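Local atomic coordinates of putative sugar ABC transporter (Yersinia enterocolitica subsp. enterocolitica 8081, PDB entry 5ULB), a protein that probably captures a methylthioribose-type sugar as the periplasmic binding protein of an ABC transporter, and holds a selenium analogue of it in its cleft. Residues Gly188-Lys193 and Asp214-Gly219; Gly219-Leu224 and Met247-Ser252; Asn269-Ala274 and Pro326-Leu331. One frame throughout, in Å; residues are numbered along the deposited sequence. Where two conformers were deposited one is given.

Contact 1 of 3, residues Gly188-Lys193 and Asp214-Gly219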
ATOM      1  N   GLY A 188      12.980   4.398 -12.340  1.00 17.94           N
ATOM      2  CA  GLY A 188      13.662   4.794 -13.526  1.00 20.45           C
ATOM      3  C   GLY A 188      12.861   4.879 -14.742  1.00 16.13           C
ATOM      4  O   GLY A 188      12.988   5.789 -15.541  1.00 16.86           O
ATOM      5  N   ASP A 189      11.969   3.908 -14.866  1.00 15.33           N
ATOM      6  CA  ASP A 189      11.066   3.903 -16.019  1.00 14.09           C
ATOM      7  C   ASP A 189      10.181   5.134 -16.000  1.00 12.20           C
ATOM      8  O   ASP A 189      10.022   5.785 -16.997  1.00 12.71           O
ATOM      9  CB  ASP A 189      10.184   2.659 -15.948  1.00 16.37           C
ATOM     10  CG  ASP A 189       9.164   2.552 -17.106  1.00 17.25           C
ATOM     11  OD1 ASP A 189       9.572   2.676 -18.309  1.00 22.56           O
ATOM     12  OD2 ASP A 189       7.930   2.235 -16.817  1.00 17.92           O
ATOM     13  N   THR A 190       9.649   5.450 -14.793  1.00 10.94           N
ATOM     14  CA  THR A 190       8.783   6.647 -14.690  1.00  9.52           C
ATOM     15  C   THR A 190       9.579   7.867 -15.010  1.00  9.92           C
ATOM     16  O   THR A 190       9.071   8.787 -15.660  1.00 10.91           O
ATOM     17  CB  THR A 190       8.031   6.641 -13.345  1.00  9.85           C
ATOM     18  OG1 THR A 190       7.365   5.413 -13.135  1.00 11.00           O
ATOM     19  CG2 THR A 190       7.058   7.788 -13.303  1.00 10.74           C
ATOM     20  N   ALA A 191      10.796   7.961 -14.449  1.00  9.98           N
ATOM     21  CA  ALA A 191      11.596   9.137 -14.689  1.00 10.66           C
ATOM     22  C   ALA A 191      11.856   9.361 -16.193  1.00 10.32           C
ATOM     23  O   ALA A 191      11.792  10.480 -16.716  1.00 11.10           O
ATOM     24  CB  ALA A 191      12.947   9.083 -13.979  1.00 12.50           C
ATOM     25  N   ASN A 192      12.125   8.261 -16.880  1.00 11.18           N
ATOM     26  CA  ASN A 192      12.341   8.398 -18.345  1.00 11.81           C
ATOM     27  C   ASN A 192      11.114   8.830 -19.119  1.00 11.13           C
ATOM     28  O   ASN A 192      11.156   9.703 -19.988  1.00 11.80           O
ATOM     29  CB  ASN A 192      12.847   7.078 -18.923  1.00 13.97           C
ATOM     30  CG  ASN A 192      14.253   6.766 -18.415  1.00 16.43           C
ATOM     31  OD1 ASN A 192      15.055   7.653 -18.114  1.00 17.66           O
ATOM     32  ND2 ASN A 192      14.545   5.422 -18.359  1.00 20.04           N
ATOM     33  N   LYS A 193       9.986   8.249 -18.725  1.00 10.70           N
ATOM     34  CA  LYS A 193       8.728   8.575 -19.347  0.58 11.80           C
ATOM     35  C   LYS A 193       8.296  10.015 -19.052  1.00 11.37           C
ATOM     36  O   LYS A 193       7.846  10.737 -19.948  1.00 11.49           O
ATOM     37  CB  LYS A 193       7.619   7.603 -18.965  0.58 12.85           C
ATOM     38  CG  LYS A 193       7.811   6.269 -19.618  0.58 14.21           C
ATOM     39  CD  LYS A 193       6.868   5.256 -19.048  0.58 17.29           C
ATOM     40  CE  LYS A 193       7.046   3.984 -19.768  0.58 19.80           C
ATOM     41  NZ  LYS A 193       6.210   2.828 -19.187  0.58 20.40           N
ATOM     42  N   ASP A 214       3.598   6.050  -4.758  1.00  8.44           N
ATOM     43  CA  ASP A 214       4.826   6.817  -4.557  1.00  8.64           C
ATOM     44  C   ASP A 214       6.014   6.259  -5.356  1.00  9.89           C
ATOM     45  O   ASP A 214       6.974   7.006  -5.586  1.00 10.59           O
ATOM     46  CB  ASP A 214       5.232   7.035  -3.113  1.00 10.19           C
ATOM     47  CG  ASP A 214       5.565   5.794  -2.286  1.00 10.38           C
ATOM     48  OD1 ASP A 214       5.264   4.697  -2.758  1.00 11.32           O
ATOM     49  OD2 ASP A 214       6.151   6.052  -1.168  1.00 14.26           O
ATOM     50  N   ALA A 215       5.933   4.993  -5.844  1.00  9.18           N
ATOM     51  CA  ALA A 215       6.963   4.550  -6.785  1.00  9.52           C
ATOM     52  C   ALA A 215       6.975   5.381  -8.019  1.00  9.16           C
ATOM     53  O   ALA A 215       8.050   5.685  -8.579  1.00 10.81           O
ATOM     54  CB  ALA A 215       6.738   3.060  -7.116  1.00 10.53           C
ATOM     55  N   PHE A 216       5.813   5.750  -8.530  1.00  8.79           N
ATOM     56  CA  PHE A 216       5.722   6.663  -9.639  1.00  8.68           C
ATOM     57  C   PHE A 216       6.201   8.053  -9.248  1.00  9.01           C
ATOM     58  O   PHE A 216       6.996   8.647 -10.001  1.00  9.19           O
ATOM     59  CB  PHE A 216       4.267   6.774 -10.166  1.00  9.30           C
ATOM     60  CG  PHE A 216       3.640   5.522 -10.732  1.00  9.16           C
ATOM     61  CD1 PHE A 216       4.359   4.593 -11.461  1.00 10.18           C
ATOM     62  CD2 PHE A 216       2.268   5.275 -10.582  1.00  9.91           C
ATOM     63  CE1 PHE A 216       3.737   3.507 -12.043  1.00 10.67           C
ATOM     64  CE2 PHE A 216       1.647   4.202 -11.147  1.00 10.59           C
ATOM     65  CZ  PHE A 216       2.389   3.324 -11.882  1.00 11.55           C
ATOM     66  N   THR A 217       5.754   8.580  -8.138  1.00  8.32           N
ATOM     67  CA  THR A 217       6.085   9.930  -7.771  1.00  8.96           C
ATOM     68  C   THR A 217       7.590  10.071  -7.563  1.00  9.01           C
ATOM     69  O   THR A 217       8.141  11.104  -7.943  1.00  9.78           O
ATOM     70  CB  THR A 217       5.344  10.318  -6.501  1.00  9.37           C
ATOM     71  OG1 THR A 217       3.958   9.964  -6.671  1.00 10.40           O
ATOM     72  CG2 THR A 217       5.455  11.807  -6.227  1.00 11.60           C
ATOM     73  N   GLN A 218       8.255   9.037  -7.021  1.00  8.47           N
ATOM     74  CA  GLN A 218       9.696   9.117  -6.900  1.00  8.49           C
ATOM     75  C   GLN A 218      10.360   9.306  -8.246  1.00  8.53           C
ATOM     76  O   GLN A 218      11.366  10.065  -8.356  1.00 10.83           O
ATOM     77  CB  GLN A 218      10.196   7.848  -6.219  1.00 10.39           C
ATOM     78  CG  GLN A 218       9.900   7.740  -4.742  1.00 10.37           C
ATOM     79  CD  GLN A 218       9.968   6.330  -4.188  1.00 12.47           C
ATOM     80  OE1 GLN A 218      10.319   5.351  -4.933  1.00 14.43           O
ATOM     81  NE2 GLN A 218       9.607   6.177  -2.929  1.00 15.90           N
ATOM     82  N   GLY A 219       9.897   8.564  -9.243  1.00  9.41           N
ATOM     83  CA  GLY A 219      10.495   8.751 -10.559  1.00  9.59           C
ATOM     84  C   GLY A 219      10.206  10.087 -11.149  1.00  8.77           C
ATOM     85  O   GLY A 219      11.049  10.758 -11.820  1.00  9.70           O
TER

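Contact 2 of 3, residues Gly219-Leu224 and Met247-Ser252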
ATOM      1  N   GLY A 219       9.897   8.564  -9.243  1.00  9.41           N
ATOM      2  CA  GLY A 219      10.495   8.751 -10.559  1.00  9.59           C
ATOM      3  C   GLY A 219      10.206  10.087 -11.149  1.00  8.77           C
ATOM      4  O   GLY A 219      11.049  10.758 -11.820  1.00  9.70           O
ATOM      5  N   ALA A 220       8.939  10.576 -11.002  1.00  9.75           N
ATOM      6  CA  ALA A 220       8.643  11.946 -11.481  1.00  8.78           C
ATOM      7  C   ALA A 220       9.486  12.965 -10.801  1.00  9.82           C
ATOM      8  O   ALA A 220       9.919  13.909 -11.468  1.00  9.91           O
ATOM      9  CB  ALA A 220       7.185  12.232 -11.275  1.00  9.97           C
ATOM     10  N   TYR A 221       9.696  12.842  -9.523  1.00  9.32           N
ATOM     11  CA  TYR A 221      10.539  13.754  -8.764  1.00  9.31           C
ATOM     12  C   TYR A 221      11.960  13.870  -9.362  1.00 10.10           C
ATOM     13  O   TYR A 221      12.498  14.931  -9.598  1.00 10.06           O
ATOM     14  CB  TYR A 221      10.608  13.348  -7.300  1.00 10.68           C
ATOM     15  CG  TYR A 221      11.441  14.260  -6.456  1.00 10.91           C
ATOM     16  CD1 TYR A 221      12.854  14.107  -6.375  1.00 13.33           C
ATOM     17  CD2 TYR A 221      10.906  15.325  -5.777  1.00 12.76           C
ATOM     18  CE1 TYR A 221      13.650  14.961  -5.698  1.00 16.93           C
ATOM     19  CE2 TYR A 221      11.717  16.159  -5.021  1.00 15.39           C
ATOM     20  CZ  TYR A 221      13.099  15.998  -4.999  1.00 14.92           C
ATOM     21  OH  TYR A 221      13.831  16.867  -4.315  1.00 20.82           O
ATOM     22  N   LYS A 222      12.524  12.659  -9.615  1.00  9.97           N
ATOM     23  CA  LYS A 222      13.878  12.660 -10.272  1.00  9.96           C
ATOM     24  C   LYS A 222      13.832  13.354 -11.588  1.00 10.18           C
ATOM     25  O   LYS A 222      14.731  14.152 -11.889  1.00 11.49           O
ATOM     26  CB  LYS A 222      14.301  11.207 -10.425  1.00 10.83           C
ATOM     27  CG  LYS A 222      15.704  11.020 -11.053  1.00 14.40           C
ATOM     28  CD  LYS A 222      16.005   9.456 -11.239  1.00 20.47           C
ATOM     29  CE  LYS A 222      17.165   9.154 -12.227  1.00 32.60           C
ATOM     30  NZ  LYS A 222      18.234   9.472 -11.370  1.00 43.64           N
ATOM     31  N   ALA A 223      12.822  13.101 -12.405  1.00  9.57           N
ATOM     32  CA  ALA A 223      12.756  13.770 -13.676  1.00 10.83           C
ATOM     33  C   ALA A 223      12.626  15.285 -13.492  1.00  9.42           C
ATOM     34  O   ALA A 223      13.251  16.065 -14.253  1.00 10.46           O
ATOM     35  CB  ALA A 223      11.583  13.283 -14.509  1.00 11.28           C
ATOM     36  N   LEU A 224      11.826  15.723 -12.545  1.00  9.27           N
ATOM     37  CA  LEU A 224      11.696  17.206 -12.359  1.00  9.92           C
ATOM     38  C   LEU A 224      13.013  17.832 -11.977  1.00 11.05           C
ATOM     39  O   LEU A 224      13.402  18.905 -12.444  1.00 11.80           O
ATOM     40  CB  LEU A 224      10.609  17.558 -11.300  1.00 11.00           C
ATOM     41  CG  LEU A 224       9.177  17.108 -11.641  1.00 10.66           C
ATOM     42  CD1 LEU A 224       8.232  17.627 -10.583  1.00 13.32           C
ATOM     43  CD2 LEU A 224       8.738  17.603 -12.983  1.00 11.44           C
HETATM   44  N   MSE A 247      10.836  15.273   0.148  1.00 13.49           N
HETATM   45  CA  MSE A 247      10.084  16.471   0.537  0.57 15.12           C
HETATM   46  C   MSE A 247      10.976  17.510   1.212  1.00 16.35           C
HETATM   47  O   MSE A 247      10.693  18.666   1.061  1.00 16.29           O
HETATM   48  CB  MSE A 247       8.812  15.994   1.348  0.57 16.27           C
HETATM   49  CG  MSE A 247       7.741  15.102   0.603  0.57 18.96           C
HETATM   50 SE   MSE A 247       6.317  14.125   1.624  0.57 30.11          SE
HETATM   51  CE  MSE A 247       6.254  15.099   3.405  0.57 45.30           C
ATOM     52  N   ARG A 248      12.102  17.084   1.807  1.00 15.49           N
ATOM     53  CA  ARG A 248      13.095  17.995   2.527  1.00 16.78           C
ATOM     54  C   ARG A 248      14.245  18.524   1.631  1.00 17.59           C
ATOM     55  O   ARG A 248      14.941  19.392   2.100  1.00 25.10           O
ATOM     56  CB  ARG A 248      13.669  17.195   3.753  1.00 17.03           C
ATOM     57  CG  ARG A 248      12.690  17.117   4.868  1.00 19.39           C
ATOM     58  CD  ARG A 248      13.132  16.276   6.054  1.00 19.32           C
ATOM     59  NE  ARG A 248      14.459  16.704   6.525  1.00 22.44           N
ATOM     60  CZ  ARG A 248      14.725  17.670   7.390  1.00 25.13           C
ATOM     61  NH1 ARG A 248      13.712  18.418   7.868  1.00 25.51           N
ATOM     62  NH2 ARG A 248      16.046  17.961   7.691  1.00 26.63           N
ATOM     63  N   GLU A 249      14.369  18.073   0.376  1.00 17.20           N
ATOM     64  CA  GLU A 249      15.480  18.490  -0.463  1.00 17.14           C
ATOM     65  C   GLU A 249      15.223  19.917  -0.939  1.00 20.04           C
ATOM     66  O   GLU A 249      14.103  20.421  -1.053  1.00 21.21           O
ATOM     67  CB  GLU A 249      15.588  17.556  -1.658  1.00 19.66           C
ATOM     68  CG  GLU A 249      16.208  16.246  -1.371  1.00 19.22           C
ATOM     69  CD  GLU A 249      16.572  15.388  -2.597  1.00 21.26           C
ATOM     70  OE1 GLU A 249      16.161  15.712  -3.753  1.00 25.59           O
ATOM     71  OE2 GLU A 249      17.259  14.347  -2.328  1.00 28.33           O
ATOM     72  N   ALA A 250      16.356  20.580  -1.280  1.00 21.53           N
ATOM     73  CA  ALA A 250      16.305  21.868  -1.862  1.00 25.18           C
ATOM     74  C   ALA A 250      15.457  21.854  -3.127  1.00 17.13           C
ATOM     75  O   ALA A 250      15.665  20.941  -4.047  1.00 21.13           O
ATOM     76  CB  ALA A 250      17.719  22.403  -2.161  1.00 26.50           C
ATOM     77  N   ASN A 251      14.647  22.849  -3.257  1.00 21.15           N
ATOM     78  CA  ASN A 251      13.811  23.039  -4.460  1.00 20.66           C
ATOM     79  C   ASN A 251      12.734  21.985  -4.640  1.00 20.60           C
ATOM     80  O   ASN A 251      12.129  21.839  -5.736  1.00 20.92           O
ATOM     81  CB  ASN A 251      14.657  23.270  -5.758  1.00 24.55           C
ATOM     82  CG  ASN A 251      15.627  24.390  -5.584  1.00 33.32           C
ATOM     83  OD1 ASN A 251      15.271  25.486  -5.074  1.00 43.76           O
ATOM     84  ND2 ASN A 251      16.827  24.167  -6.020  1.00 43.23           N
ATOM     85  N   SER A 252      12.562  21.144  -3.624  1.00 18.18           N
ATOM     86  CA  SER A 252      11.634  20.117  -3.725  1.00 16.42           C
ATOM     87  C   SER A 252      10.161  20.509  -4.022  1.00 16.37           C
ATOM     88  O   SER A 252       9.552  21.249  -3.305  1.00 16.73           O
ATOM     89  CB  SER A 252      11.595  19.272  -2.429  1.00 16.37           C
ATOM     90  OG  SER A 252      10.567  18.251  -2.594  1.00 14.19           O
TER

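Contact 3 of 3, residues Asn269-Ala274 and Pro326-Leu331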
ATOM      1  N   ASN A 269      -3.039  -7.490   8.450  1.00 10.01           N
ATOM      2  CA  ASN A 269      -3.380  -8.752   7.755  1.00 10.17           C
ATOM      3  C   ASN A 269      -2.869  -9.975   8.480  1.00  9.82           C
ATOM      4  O   ASN A 269      -3.593 -10.979   8.506  1.00 11.47           O
ATOM      5  CB  ASN A 269      -2.901  -8.654   6.280  1.00 11.88           C
ATOM      6  CG  ASN A 269      -3.900  -7.889   5.411  1.00 10.46           C
ATOM      7  OD1 ASN A 269      -4.826  -8.544   4.863  1.00 12.96           O
ATOM      8  ND2 ASN A 269      -3.821  -6.562   5.304  1.00 11.49           N
ATOM      9  N   LEU A 270      -1.710  -9.920   9.066  1.00  9.54           N
ATOM     10  CA  LEU A 270      -1.222 -11.040   9.887  1.00 10.42           C
ATOM     11  C   LEU A 270      -2.131 -11.255  11.073  1.00 10.03           C
ATOM     12  O   LEU A 270      -2.441 -12.381  11.407  1.00 11.25           O
ATOM     13  CB  LEU A 270       0.281 -10.805  10.224  1.00 11.80           C
ATOM     14  CG  LEU A 270       1.038 -11.980  10.776  1.00 13.72           C
ATOM     15  CD1 LEU A 270       0.740 -12.268  12.231  1.00 16.56           C
ATOM     16  CD2 LEU A 270       1.014 -13.187   9.927  1.00 15.95           C
ATOM     17  N   ARG A 271      -2.458 -10.169  11.804  1.00 10.12           N
ATOM     18  CA  ARG A 271      -3.348 -10.288  12.969  1.00 10.18           C
ATOM     19  C   ARG A 271      -4.647 -11.007  12.586  1.00 10.10           C
ATOM     20  O   ARG A 271      -5.177 -11.851  13.324  1.00 11.01           O
ATOM     21  CB  ARG A 271      -3.690  -8.906  13.554  1.00 10.67           C
ATOM     22  CG  ARG A 271      -2.537  -8.173  14.116  1.00 12.84           C
ATOM     23  CD  ARG A 271      -3.027  -6.818  14.654  1.00 14.11           C
ATOM     24  NE  ARG A 271      -1.912  -5.945  14.978  1.00 17.93           N
ATOM     25  CZ  ARG A 271      -2.034  -4.664  15.321  1.00 18.89           C
ATOM     26  NH1 ARG A 271      -3.208  -4.110  15.390  1.00 17.92           N
ATOM     27  NH2 ARG A 271      -0.986  -3.956  15.612  1.00 27.41           N
ATOM     28  N   LEU A 272      -5.232 -10.632  11.440  1.00 10.16           N
ATOM     29  CA  LEU A 272      -6.451 -11.260  10.958  1.00 10.30           C
ATOM     30  C   LEU A 272      -6.310 -12.764  10.726  1.00 11.53           C
ATOM     31  O   LEU A 272      -7.135 -13.522  11.133  1.00 12.04           O
ATOM     32  CB  LEU A 272      -6.989 -10.531   9.707  1.00  9.30           C
ATOM     33  CG  LEU A 272      -7.588  -9.138   9.987  1.00 11.00           C
ATOM     34  CD1 LEU A 272      -7.607  -8.317   8.707  1.00 12.53           C
ATOM     35  CD2 LEU A 272      -8.994  -9.345  10.517  1.00 12.67           C
ATOM     36  N   VAL A 273      -5.196 -13.133  10.056  1.00 10.55           N
ATOM     37  CA  VAL A 273      -4.948 -14.575   9.882  1.00 11.22           C
ATOM     38  C   VAL A 273      -4.718 -15.292  11.168  1.00 11.02           C
ATOM     39  O   VAL A 273      -5.211 -16.403  11.362  1.00 11.17           O
ATOM     40  CB  VAL A 273      -3.809 -14.753   8.877  1.00 12.46           C
ATOM     41  CG1 VAL A 273      -3.364 -16.191   8.804  1.00 15.97           C
ATOM     42  CG2 VAL A 273      -4.226 -14.320   7.528  1.00 12.77           C
ATOM     43  N   ALA A 274      -3.995 -14.682  12.128  1.00 10.19           N
ATOM     44  CA  ALA A 274      -3.843 -15.267  13.412  1.00 10.63           C
ATOM     45  C   ALA A 274      -5.173 -15.559  14.125  1.00 10.76           C
ATOM     46  O   ALA A 274      -5.370 -16.624  14.685  1.00 12.04           O
ATOM     47  CB  ALA A 274      -2.966 -14.401  14.271  1.00 12.10           C
ATOM     48  N   PRO A 326      -5.706 -10.152  23.175  1.00 16.84           N
ATOM     49  CA  PRO A 326      -4.855 -10.115  24.344  1.00 15.71           C
ATOM     50  C   PRO A 326      -3.816 -11.211  24.429  1.00 15.54           C
ATOM     51  O   PRO A 326      -2.748 -11.045  25.002  1.00 20.46           O
ATOM     52  CB  PRO A 326      -5.807 -10.251  25.502  1.00 20.98           C
ATOM     53  CG  PRO A 326      -7.167 -10.293  24.941  1.00 25.12           C
ATOM     54  CD  PRO A 326      -7.136 -10.159  23.524  1.00 19.45           C
ATOM     55  N   TRP A 327      -4.088 -12.358  23.818  1.00 14.69           N
ATOM     56  CA  TRP A 327      -3.125 -13.475  23.803  1.00 15.92           C
ATOM     57  C   TRP A 327      -1.971 -13.188  22.856  1.00 14.71           C
ATOM     58  O   TRP A 327      -1.020 -13.979  22.828  1.00 17.19           O
ATOM     59  CB  TRP A 327      -3.799 -14.840  23.488  1.00 17.88           C
ATOM     60  CG  TRP A 327      -4.685 -14.861  22.362  1.00 17.30           C
ATOM     61  CD1 TRP A 327      -6.042 -14.634  22.414  1.00 18.34           C
ATOM     62  CD2 TRP A 327      -4.402 -15.072  20.969  1.00 15.54           C
ATOM     63  NE1 TRP A 327      -6.619 -14.628  21.173  1.00 18.27           N
ATOM     64  CE2 TRP A 327      -5.647 -14.948  20.260  1.00 17.68           C
ATOM     65  CE3 TRP A 327      -3.241 -15.383  20.268  1.00 18.04           C
ATOM     66  CZ2 TRP A 327      -5.766 -15.163  18.924  1.00 20.83           C
ATOM     67  CZ3 TRP A 327      -3.326 -15.594  18.871  1.00 20.34           C
ATOM     68  CH2 TRP A 327      -4.583 -15.506  18.212  1.00 18.10           C
ATOM     69  N   PHE A 328      -1.990 -12.136  22.024  1.00 13.60           N
ATOM     70  CA  PHE A 328      -0.776 -11.783  21.243  1.00 13.92           C
ATOM     71  C   PHE A 328       0.361 -11.495  22.193  1.00 17.02           C
ATOM     72  O   PHE A 328       1.493 -11.858  21.879  1.00 17.74           O
ATOM     73  CB  PHE A 328      -1.040 -10.618  20.324  1.00 13.53           C
ATOM     74  CG  PHE A 328      -1.962 -10.890  19.135  1.00 14.14           C
ATOM     75  CD1 PHE A 328      -2.447 -12.157  18.780  1.00 17.18           C
ATOM     76  CD2 PHE A 328      -2.299  -9.829  18.301  1.00 15.88           C
ATOM     77  CE1 PHE A 328      -3.282 -12.264  17.725  1.00 16.72           C
ATOM     78  CE2 PHE A 328      -3.148  -9.977  17.219  1.00 16.93           C
ATOM     79  CZ  PHE A 328      -3.656 -11.213  16.939  1.00 16.15           C
ATOM     80  N   ALA A 329       0.100 -10.788  23.322  1.00 17.27           N
ATOM     81  CA  ALA A 329       1.115 -10.531  24.289  1.00 18.39           C
ATOM     82  C   ALA A 329       1.666 -11.818  24.870  1.00 17.88           C
ATOM     83  O   ALA A 329       2.865 -11.951  25.157  1.00 21.76           O
ATOM     84  CB  ALA A 329       0.653  -9.580  25.375  1.00 21.48           C
ATOM     85  N   THR A 330       0.804 -12.782  25.111  1.00 15.31           N
ATOM     86  CA  THR A 330       1.250 -14.059  25.655  1.00 17.72           C
ATOM     87  C   THR A 330       2.204 -14.713  24.684  1.00 20.47           C
ATOM     88  O   THR A 330       3.200 -15.297  25.086  1.00 22.89           O
ATOM     89  CB  THR A 330      -0.009 -14.939  25.950  1.00 17.81           C
ATOM     90  OG1 THR A 330      -0.921 -14.115  26.688  1.00 19.26           O
ATOM     91  CG2 THR A 330       0.376 -16.128  26.727  1.00 19.20           C
ATOM     92  N   LEU A 331       1.797 -14.774  23.425  1.00 18.33           N
ATOM     93  CA  LEU A 331       2.651 -15.336  22.352  1.00 20.64           C
ATOM     94  C   LEU A 331       3.937 -14.620  22.231  1.00 22.18           C
ATOM     95  O   LEU A 331       4.979 -15.289  22.079  1.00 24.74           O
ATOM     96  CB  LEU A 331       1.998 -15.349  20.977  1.00 20.41           C
ATOM     97  CG  LEU A 331       1.094 -16.469  20.813  1.00 20.29           C
ATOM     98  CD1 LEU A 331       0.342 -16.301  19.494  1.00 17.86           C
ATOM     99  CD2 LEU A 331       1.812 -17.778  20.760  1.00 22.37           C
TER

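Contact 1 of 3, residues Gly188-Lys193 and Asp214-Gly219
Thr190 meets Phe216 with its methyl CG2 anti to the backbone N and OG1 beside that N (chi1 -52°). This rotation sends both branches to the neighbouring helix. CG2 rests 3.4 Å from Phe216 O. OG1 approaches the edge of the Phe216 ring near its plane, with OG1 3.5 Å from CD1. The hydroxyl is not left to the ring, because its polar partner is Val186 O, one turn earlier in its own helix. That bond is consistent with this rotation. In Phe216, CG is anti to the carbonyl carbon, and the two side chains cross at about a right angle. Gly219 faces Thr190 and Ala191 with bare backbone. Having no side chain, it lets the backbones come close, with Gly219 CA 4.3 Å from Thr190 CB. The short helix axes come within 7.6 Å here, at a crossing angle of -51°. Ala191 CB lies 3.3 Å from Gly219 O. Ala191 CA also makes a CA-H...O contact with Gly219 O at 3.3 Å, bent to 123° at the hydrogen. The Phe216 side chain lies about 6 Å from the bound sugar at its nearest atoms, and its ring packs edge-to-face with the pocket residue Trp213. This is a close, glycine-mediated crossing of helices 186-200 and 214-226 behind the sugar pocket of a periplasmic binding protein.

Contact 2 of 3, residues Gly219-Leu224 and Met247-Ser252
Helix 214-226 faces a type II beta turn, Glu249 to Ser252, and the backbones stay apart, with the CA atoms of Tyr221 and Ser252 8.2 Å from each other. Tyr221 spans the gap. The turn follows helix 241-248 and leads into strand 254-259, so it is a helix-to-strand connection of the alpha/beta fold of periplasmic binding proteins. It is closed by the backbone bond from Ser252 N to Glu249 O. Tyr221 has CG anti to its backbone N (chi1 -179°), which carries the ring out toward the turn. Its hydroxyl gives a hydrogen bond to Glu249, with OH 2.7 Å from OE1. The donor reaches OE1 on the anti side of the carboxylate, 29° out of its plane. Ring and carboxylate planes are 60° apart. Glu249 CB also lies close, 3.3 Å from Tyr221 OH, since OE1 is turned back to the same side of the chain as CB. The phenol oxygen has a second partner in Gln225 NE2, one turn further along the same helix. Gln225 NE2 also bonds Ala250 O, tying the helix to the turn a second time. Two bonds thus fix the end of the ring, while Leu234, Pro253 and Trp254 pack on the Tyr221 side chain. Glu249 is on the exposed side of the contact. Ser252 is buried beside the ring, and its hydroxyl is held by Leu246 O and Trp254 N rather than by the tyrosine. Ser252 OG still sits at the ring edge, near its plane, 3.4 Å from Tyr221 CE2.

Contact 3 of 3, residues Asn269-Ala274 and Pro326-Leu331
Phe328 and Trp327 pack against Arg271 and Ala274 in a buried, mainly apolar contact between helix 262-278 and the C-terminal helix 327-335. The short helix axes are nearly perpendicular, at 96°, and stay 12.8 Å apart at their closest. Large side chains fill that distance. Phe328 points toward helix 262-278, with CG anti to the carbonyl carbon (chi1 -70°). Its CE2 lies 3.6 Å from Arg271 CG, and its CE1 lies 4.1 Å from Ala274 CB. Both approach the ring obliquely. Phe328 CZ is close to the helix backbone, 4.0 Å from Arg271 O. Arg271 thus offers its aliphatic part to the ring, and the two side chains cross at about a right angle. Its extended chain carries the guanidinium away from the ring to polar partners elsewhere. NE makes a salt bridge to Glu44, and NH1 bonds the carbonyls of Ser320 and Asp322, so Glu44 and two backbone carbonyls satisfy NE and NH1. Trp327 holds CG between its backbone N and carbonyl carbon (chi1 48°), a turn that lays the indole beside Phe328. One indole face has Phe328 CD1 3.5 Å above it, near the rim. In return the edge of the Phe328 ring meets Trp327 CZ3. The far corner of the indole, CH2, points at the end of the segment, 3.8 Å from Ala274 O, which lies near the ring plane. Trp327 NE1 is satisfied by Glu280. Leu48 of helix 32-48 also packs on Ala274 and Phe328. The arrangement is near-perpendicular helix packing through aromatic side chains, which joins the C-terminal helix to helices 262-278 and 32-48 in one lobe of a periplasmic binding protein fold.

Contacts 1 and 2 are neighbours, with centres 11 Å apart. They share Gly219 and helix 214-226, which meets helix 186-200 first and the turn after helix 241-248 next. They also touch directly, Ala191 O lying 3.6 Å from Ala223 CB. Contact 3 is on the opposite side of the chain's centre, its centre 37 Å from that of contact 1 and 40 Å from that of contact 2. The three follow one another along the chain. Contacts 1 and 2 thus belong to one lobe, while contact 3 joins helix 262-278 to the chain's C-terminal helix in the other. The sugar sits between the lobes, about 6 Å from the Phe216 side chain of contact 1, as in the two-lobed binding-protein fold.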